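Local coordinates for protein beta-N-acetylhexosaminidase (Bacteroides fragilis, PDB 4PYS) that probably hydrolyses terminal beta-linked N-acetylhexosamine residues from glycans, as other glycoside hydrolase family 20 beta-N-acetylhexosaminidases do, at residues L391-L395 / R449-I454; P397-Y401 / D438-T442. All blocks are in the same frame, centred on the assembly; numbering follows the deposited sequence.

Interaction 1: residues L391-L395 / R449-I454; sequences LNFPL and RVFPRI
Arg453 supplies most of the polar chemistry here, ending on the carbonyl oxygen of Phe393. Arg453 NH1 and NH2 both donate to that one atom, each 2.8 Å from Phe393 O, and arrive from opposite faces of the carbonyl plane. The oxygen lies almost in the guanidinium plane, and both bonds of the fork are bent. A bend at chi3 (-57°) swings the guanidinium toward the carbonyls of Phe393 and Arg449; Arg453 NH2 also donates to Arg449 O at 3.0 Å along a straighter line (163°), which fixes the group's rotation. Arg449 NH1 is held by the carbonyl oxygens of Trp505 and Met445, while Arg449 NE donates at 2.7 Å to a water that in turn donates to Asn392 O.

Apolar contacts flank these bonds. Leu395 CD1 lies over one guanidinium face of Arg453, 3.7 Å from its CZ, while Leu391 CD2 approaches the opposite face and packs 3.7 Å from Arg453 CB. The other Leu391 branch, CD1, meets Ile454 CD1 at 3.9 Å, the side chains crossing nearly at right angles.

This buried packing within the TIM-barrel catalytic domain joins the loop following helix 386-389 to the junction of helices 447-450 and 453-462, alongside strand 428-435 and helix 146-158.

Interaction 2: residues P397-Y401 / D438-T442; sequences PWKGY and DDGVT
Trp398 and Asp439 meet where a type II' beta turn, Trp398 to Tyr401, faces the loop that follows strand 428-435 of the catalytic TIM-barrel domain. The close-packed part is aromatic. A chi1 of 176°, which sets CG opposite the backbone N, carries the Trp398 ring across until its CH2 lies 3.4 Å from Asp439 O and its CZ3 3.8 Å from Asp439 CB, ring and carboxylate planes being almost perpendicular (88°). Val441 CG2 adds an apolar contact at 4.0 Å from Trp398 CH2, and Lys399 CG covers one face of the indole over its centre. On the buried Trp398, NE1 donates to the side chain of Asp506, the C-terminal residue.

The solvent side is looser. Lys399 is exposed and extends its chain past Asp439, but its NZ makes a merely weak hydrogen bond to Asp439 O, and ammonium and carboxylate do not touch. In exposed Gly400, N donates to Asp439 OD2 at 3.1 Å, from above the carboxylate plane rather than within it.

Between Tyr401 and Asp438 the fit is completed by water. Tyr401 OH is also hydrogen-bonded to Asn392 ND2, and a single water molecule accepts from Tyr401 OH at 2.6 Å while donating to Asp438 O at 2.7 Å.

Overall arrangement
Both contacts are made by the loop between helices 386-389 and 409-415. Interaction 1 is wholly buried and holds that loop to helical segments; interaction 2, farther from the centre of the chain, is partly exposed and sets the same loop against another loop, although its two aromatic residues are themselves buried. In the first, a guanidinium satisfies backbone carbonyls between packed aliphatic side chains; in the second, an aromatic ring, a carboxylate and a weakly held lysine do the work. Each includes a bridging water. The two also touch directly: besides the bond shared through Asn392, Pro394 packs on Tyr401, and Arg449 makes a cation-pi contact with Trp398.

Interaction 1: residues L391-L395 / R449-I454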
ATOM      1  N   LEU A 391      -1.793  -3.658 -11.075  1.00 18.61           N
ATOM      2  CA  LEU A 391      -2.242  -5.048 -11.146  1.00 18.30           C
ATOM      3  C   LEU A 391      -3.665  -5.186 -11.663  1.00 21.75           C
ATOM      4  O   LEU A 391      -4.112  -6.294 -11.977  1.00 21.79           O
ATOM      5  CB  LEU A 391      -2.093  -5.697  -9.762  1.00 19.57           C
ATOM      6  CG  LEU A 391      -0.649  -5.689  -9.267  1.00 21.14           C
ATOM      7  CD1 LEU A 391      -0.598  -5.941  -7.760  1.00 23.60           C
ATOM      8  CD2 LEU A 391       0.162  -6.734 -10.017  1.00 24.89           C
ATOM      9  N   ASN A 392      -4.394  -4.070 -11.747  1.00 19.30           N
ATOM     10  CA  ASN A 392      -5.689  -4.098 -12.415  1.00 21.13           C
ATOM     11  C   ASN A 392      -5.569  -4.313 -13.928  1.00 23.09           C
ATOM     12  O   ASN A 392      -6.545  -4.692 -14.585  1.00 25.81           O
ATOM     13  CB  ASN A 392      -6.496  -2.820 -12.111  1.00 23.77           C
ATOM     14  CG  ASN A 392      -5.676  -1.567 -12.295  1.00 23.96           C
ATOM     15  OD1 ASN A 392      -4.697  -1.343 -11.575  1.00 24.12           O
ATOM     16  ND2 ASN A 392      -6.076  -0.726 -13.249  1.00 24.81           N
ATOM     17  N   PHE A 393      -4.390  -4.072 -14.495  1.00 23.30           N
ATOM     18  CA  PHE A 393      -4.196  -4.380 -15.914  1.00 21.11           C
ATOM     19  C   PHE A 393      -4.189  -5.902 -15.993  1.00 21.41           C
ATOM     20  O   PHE A 393      -3.374  -6.552 -15.329  1.00 25.26           O
ATOM     21  CB  PHE A 393      -2.845  -3.867 -16.432  1.00 20.71           C
ATOM     22  CG  PHE A 393      -2.771  -2.365 -16.615  1.00 23.55           C
ATOM     23  CD1 PHE A 393      -3.701  -1.519 -16.019  1.00 23.39           C
ATOM     24  CD2 PHE A 393      -1.756  -1.807 -17.386  1.00 26.36           C
ATOM     25  CE1 PHE A 393      -3.619  -0.126 -16.192  1.00 26.86           C
ATOM     26  CE2 PHE A 393      -1.665  -0.426 -17.568  1.00 24.11           C
ATOM     27  CZ  PHE A 393      -2.601   0.416 -16.969  1.00 25.75           C
ATOM     28  N   PRO A 394      -5.098  -6.479 -16.780  1.00 23.34           N
ATOM     29  CA  PRO A 394      -5.152  -7.943 -16.882  1.00 28.11           C
ATOM     30  C   PRO A 394      -4.054  -8.457 -17.809  1.00 30.72           C
ATOM     31  O   PRO A 394      -3.321  -7.646 -18.362  1.00 27.46           O
ATOM     32  CB  PRO A 394      -6.534  -8.194 -17.485  1.00 28.83           C
ATOM     33  CG  PRO A 394      -6.831  -6.950 -18.295  1.00 31.88           C
ATOM     34  CD  PRO A 394      -6.185  -5.816 -17.529  1.00 22.41           C
ATOM     35  N   LEU A 395      -3.921  -9.772 -17.960  1.00 27.35           N
ATOM     36  CA  LEU A 395      -2.913 -10.321 -18.872  1.00 28.14           C
ATOM     37  C   LEU A 395      -3.396 -10.347 -20.322  1.00 31.22           C
ATOM     38  O   LEU A 395      -2.581 -10.413 -21.250  1.00 27.83           O
ATOM     39  CB  LEU A 395      -2.487 -11.726 -18.445  1.00 24.72           C
ATOM     40  CG  LEU A 395      -1.327 -11.849 -17.460  1.00 27.00           C
ATOM     41  CD1 LEU A 395      -1.733 -11.405 -16.044  1.00 23.86           C
ATOM     42  CD2 LEU A 395      -0.806 -13.280 -17.468  1.00 24.87           C
ATOM     43  N   ARG A 449      -6.030 -11.070 -10.295  1.00 20.38           N
ATOM     44  CA  ARG A 449      -5.267  -9.943 -10.827  1.00 21.55           C
ATOM     45  C   ARG A 449      -3.998  -9.695 -10.009  1.00 20.03           C
ATOM     46  O   ARG A 449      -2.921  -9.414 -10.548  1.00 18.17           O
ATOM     47  CB  ARG A 449      -6.140  -8.674 -10.781  1.00 21.70           C
ATOM     48  CG  ARG A 449      -7.220  -8.616 -11.848  1.00 22.69           C
ATOM     49  CD  ARG A 449      -8.393  -7.741 -11.378  1.00 22.47           C
ATOM     50  NE  ARG A 449      -9.322  -7.501 -12.478  1.00 24.74           N
ATOM     51  CZ  ARG A 449     -10.176  -8.402 -12.947  1.00 27.48           C
ATOM     52  NH1 ARG A 449     -10.248  -9.613 -12.400  1.00 26.22           N
ATOM     53  NH2 ARG A 449     -10.968  -8.090 -13.963  1.00 28.57           N
ATOM     54  N   VAL A 450      -4.129  -9.790  -8.694  1.00 16.73           N
ATOM     55  CA  VAL A 450      -3.025  -9.473  -7.798  1.00 17.13           C
ATOM     56  C   VAL A 450      -1.902 -10.516  -7.850  1.00 20.14           C
ATOM     57  O   VAL A 450      -0.724 -10.151  -7.930  1.00 17.46           O
ATOM     58  CB  VAL A 450      -3.533  -9.292  -6.370  1.00 17.42           C
ATOM     59  CG1 VAL A 450      -2.364  -9.139  -5.396  1.00 17.69           C
ATOM     60  CG2 VAL A 450      -4.451  -8.056  -6.299  1.00 18.04           C
ATOM     61  N   PHE A 451      -2.270 -11.799  -7.817  1.00 20.25           N
ATOM     62  CA  PHE A 451      -1.283 -12.898  -7.838  1.00 19.42           C
ATOM     63  C   PHE A 451      -1.222 -13.577  -9.192  1.00 18.30           C
ATOM     64  O   PHE A 451      -2.260 -13.854  -9.784  1.00 19.54           O
ATOM     65  CB  PHE A 451      -1.665 -13.955  -6.794  1.00 19.62           C
ATOM     66  CG  PHE A 451      -1.446 -13.501  -5.381  1.00 25.16           C
ATOM     67  CD1 PHE A 451      -2.444 -12.823  -4.699  1.00 31.86           C
ATOM     68  CD2 PHE A 451      -0.231 -13.733  -4.750  1.00 27.77           C
ATOM     69  CE1 PHE A 451      -2.235 -12.386  -3.396  1.00 26.87           C
ATOM     70  CE2 PHE A 451      -0.015 -13.301  -3.450  1.00 31.18           C
ATOM     71  CZ  PHE A 451      -1.025 -12.630  -2.782  1.00 22.96           C
ATOM     72  N   PRO A 452      -0.011 -13.946  -9.652  1.00 17.95           N
ATOM     73  CA  PRO A 452       1.270 -13.875  -8.945  1.00 16.02           C
ATOM     74  C   PRO A 452       2.069 -12.605  -9.193  1.00 18.36           C
ATOM     75  O   PRO A 452       3.159 -12.509  -8.667  1.00 16.56           O
ATOM     76  CB  PRO A 452       2.056 -15.056  -9.548  1.00 20.75           C
ATOM     77  CG  PRO A 452       1.548 -15.122 -10.961  1.00 19.84           C
ATOM     78  CD  PRO A 452       0.071 -14.770 -10.877  1.00 20.19           C
ATOM     79  N   ARG A 453       1.577 -11.656  -9.976  1.00 18.91           N
ATOM     80  CA  ARG A 453       2.442 -10.530 -10.329  1.00 18.72           C
ATOM     81  C   ARG A 453       2.887  -9.681  -9.139  1.00 19.67           C
ATOM     82  O   ARG A 453       3.968  -9.087  -9.163  1.00 16.66           O
ATOM     83  CB  ARG A 453       1.808  -9.679 -11.427  1.00 20.22           C
ATOM     84  CG  ARG A 453       1.725 -10.418 -12.772  1.00 19.41           C
ATOM     85  CD  ARG A 453       0.913  -9.635 -13.808  1.00 21.57           C
ATOM     86  NE  ARG A 453      -0.434  -9.364 -13.303  1.00 19.78           N
ATOM     87  CZ  ARG A 453      -1.290  -8.513 -13.852  1.00 21.41           C
ATOM     88  NH1 ARG A 453      -0.960  -7.841 -14.949  1.00 21.51           N
ATOM     89  NH2 ARG A 453      -2.484  -8.327 -13.293  1.00 19.23           N
ATOM     90  N   ILE A 454       2.091  -9.638  -8.079  1.00 15.75           N
ATOM     91  CA  ILE A 454       2.539  -8.886  -6.890  1.00 15.35           C
ATOM     92  C   ILE A 454       3.819  -9.469  -6.274  1.00 18.92           C
ATOM     93  O   ILE A 454       4.572  -8.774  -5.589  1.00 18.46           O
ATOM     94  CB  ILE A 454       1.427  -8.783  -5.815  1.00 16.77           C
ATOM     95  CG1 ILE A 454       1.790  -7.684  -4.803  1.00 21.52           C
ATOM     96  CG2 ILE A 454       1.193 -10.129  -5.126  1.00 18.08           C
ATOM     97  CD1 ILE A 454       0.620  -6.958  -4.250  1.00 26.08           C
TER
HETATM   98  O   HOH W   1      -9.136  -5.090 -13.684  1.00 25.05           O

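Interaction 2: residues P397-Y401 / D438-T442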
ATOM      1  N   PRO A 397      -6.932  -8.744 -22.886  1.00 39.56           N
ATOM      2  CA  PRO A 397      -7.931  -7.665 -22.846  1.00 38.15           C
ATOM      3  C   PRO A 397      -9.240  -8.018 -22.134  1.00 35.97           C
ATOM      4  O   PRO A 397      -9.731  -9.144 -22.236  1.00 34.54           O
ATOM      5  CB  PRO A 397      -8.190  -7.377 -24.331  1.00 39.02           C
ATOM      6  CG  PRO A 397      -6.908  -7.757 -25.008  1.00 41.22           C
ATOM      7  CD  PRO A 397      -6.413  -8.962 -24.251  1.00 40.19           C
ATOM      8  N   TRP A 398      -9.796  -7.035 -21.431  1.00 37.29           N
ATOM      9  CA  TRP A 398     -11.020  -7.211 -20.666  1.00 33.46           C
ATOM     10  C   TRP A 398     -11.679  -5.855 -20.484  1.00 30.72           C
ATOM     11  O   TRP A 398     -11.096  -4.956 -19.882  1.00 33.02           O
ATOM     12  CB  TRP A 398     -10.712  -7.829 -19.299  1.00 31.70           C
ATOM     13  CG  TRP A 398     -11.926  -7.944 -18.433  1.00 35.65           C
ATOM     14  CD1 TRP A 398     -12.973  -8.813 -18.588  1.00 34.78           C
ATOM     15  CD2 TRP A 398     -12.224  -7.157 -17.280  1.00 33.29           C
ATOM     16  NE1 TRP A 398     -13.897  -8.616 -17.589  1.00 35.46           N
ATOM     17  CE2 TRP A 398     -13.463  -7.598 -16.778  1.00 36.22           C
ATOM     18  CE3 TRP A 398     -11.563  -6.114 -16.625  1.00 28.83           C
ATOM     19  CZ2 TRP A 398     -14.052  -7.035 -15.641  1.00 37.95           C
ATOM     20  CZ3 TRP A 398     -12.149  -5.554 -15.492  1.00 33.03           C
ATOM     21  CH2 TRP A 398     -13.379  -6.017 -15.014  1.00 33.08           C
ATOM     22  N   LYS A 399     -12.886  -5.710 -21.019  1.00 33.57           N
ATOM     23  CA  LYS A 399     -13.641  -4.455 -20.931  1.00 40.11           C
ATOM     24  C   LYS A 399     -12.825  -3.238 -21.369  1.00 35.17           C
ATOM     25  O   LYS A 399     -12.351  -3.187 -22.501  1.00 36.83           O
ATOM     26  CB  LYS A 399     -14.200  -4.266 -19.519  1.00 38.24           C
ATOM     27  CG  LYS A 399     -15.116  -5.410 -19.092  1.00 43.83           C
ATOM     28  CD  LYS A 399     -15.948  -5.037 -17.885  1.00 47.00           C
ATOM     29  CE  LYS A 399     -16.887  -6.169 -17.495  1.00 55.93           C
ATOM     30  NZ  LYS A 399     -17.678  -5.824 -16.273  1.00 61.79           N
ATOM     31  N   GLY A 400     -12.653  -2.273 -20.469  1.00 38.49           N
ATOM     32  CA  GLY A 400     -11.944  -1.049 -20.801  1.00 38.91           C
ATOM     33  C   GLY A 400     -10.441  -1.212 -20.969  1.00 40.74           C
ATOM     34  O   GLY A 400      -9.765  -0.296 -21.444  1.00 35.17           O
ATOM     35  N   TYR A 401      -9.911  -2.368 -20.579  1.00 33.32           N
ATOM     36  CA  TYR A 401      -8.488  -2.641 -20.755  1.00 31.01           C
ATOM     37  C   TYR A 401      -8.212  -3.299 -22.115  1.00 38.40           C
ATOM     38  O   TYR A 401      -8.508  -4.479 -22.320  1.00 37.56           O
ATOM     39  CB  TYR A 401      -7.969  -3.515 -19.603  1.00 26.92           C
ATOM     40  CG  TYR A 401      -8.154  -2.880 -18.246  1.00 30.84           C
ATOM     41  CD1 TYR A 401      -7.186  -2.043 -17.719  1.00 30.12           C
ATOM     42  CD2 TYR A 401      -9.305  -3.111 -17.496  1.00 31.82           C
ATOM     43  CE1 TYR A 401      -7.350  -1.456 -16.481  1.00 28.60           C
ATOM     44  CE2 TYR A 401      -9.483  -2.523 -16.259  1.00 30.53           C
ATOM     45  CZ  TYR A 401      -8.507  -1.691 -15.760  1.00 25.42           C
ATOM     46  OH  TYR A 401      -8.672  -1.103 -14.524  1.00 27.29           O
ATOM     47  N   ASP A 438     -11.717  -0.149 -11.233  1.00 26.37           N
ATOM     48  CA  ASP A 438     -12.467   0.276 -12.425  1.00 29.88           C
ATOM     49  C   ASP A 438     -13.122  -0.918 -13.120  1.00 29.33           C
ATOM     50  O   ASP A 438     -12.558  -2.025 -13.129  1.00 29.92           O
ATOM     51  CB  ASP A 438     -11.533   0.916 -13.467  1.00 33.00           C
ATOM     52  CG  ASP A 438     -10.709   2.053 -12.914  1.00 33.53           C
ATOM     53  OD1 ASP A 438     -10.252   1.960 -11.752  1.00 30.02           O
ATOM     54  OD2 ASP A 438     -10.501   3.040 -13.660  1.00 35.16           O
ATOM     55  N   ASP A 439     -14.279  -0.676 -13.722  1.00 32.74           N
ATOM     56  CA  ASP A 439     -14.995  -1.674 -14.527  1.00 35.40           C
ATOM     57  C   ASP A 439     -15.637  -2.786 -13.696  1.00 36.00           C
ATOM     58  O   ASP A 439     -15.871  -3.881 -14.205  1.00 33.41           O
ATOM     59  CB  ASP A 439     -14.097  -2.276 -15.627  1.00 35.96           C
ATOM     60  CG  ASP A 439     -14.034  -1.416 -16.872  1.00 47.66           C
ATOM     61  OD1 ASP A 439     -15.036  -0.743 -17.185  1.00 58.66           O
ATOM     62  OD2 ASP A 439     -12.985  -1.434 -17.550  1.00 52.08           O
ATOM     63  N   GLY A 440     -15.921  -2.507 -12.427  1.00 32.23           N
ATOM     64  CA  GLY A 440     -16.687  -3.437 -11.611  1.00 35.89           C
ATOM     65  C   GLY A 440     -15.921  -4.644 -11.099  1.00 32.82           C
ATOM     66  O   GLY A 440     -16.442  -5.760 -11.118  1.00 32.80           O
ATOM     67  N   VAL A 441     -14.692  -4.425 -10.640  1.00 28.86           N
ATOM     68  CA  VAL A 441     -13.908  -5.490 -10.020  1.00 29.12           C
ATOM     69  C   VAL A 441     -14.401  -5.735  -8.592  1.00 25.71           C
ATOM     70  O   VAL A 441     -14.090  -4.977  -7.676  1.00 30.75           O
ATOM     71  CB  VAL A 441     -12.405  -5.153 -10.016  1.00 26.02           C
ATOM     72  CG1 VAL A 441     -11.598  -6.239  -9.278  1.00 26.36           C
ATOM     73  CG2 VAL A 441     -11.903  -4.992 -11.448  1.00 26.53           C
ATOM     74  N   THR A 442     -15.187  -6.791  -8.417  1.00 27.20           N
ATOM     75  CA  THR A 442     -15.747  -7.137  -7.121  1.00 25.55           C
ATOM     76  C   THR A 442     -14.708  -7.930  -6.336  1.00 29.27           C
ATOM     77  O   THR A 442     -13.642  -8.241  -6.862  1.00 26.22           O
ATOM     78  CB  THR A 442     -17.004  -7.990  -7.286  1.00 28.76           C
ATOM     79  OG1 THR A 442     -16.660  -9.168  -8.023  1.00 31.26           O
ATOM     80  CG2 THR A 442     -18.084  -7.226  -8.042  1.00 32.48           C
TER
HETATM   81  O   HOH W   2      -9.948  -2.497 -12.790  1.00 25.12           O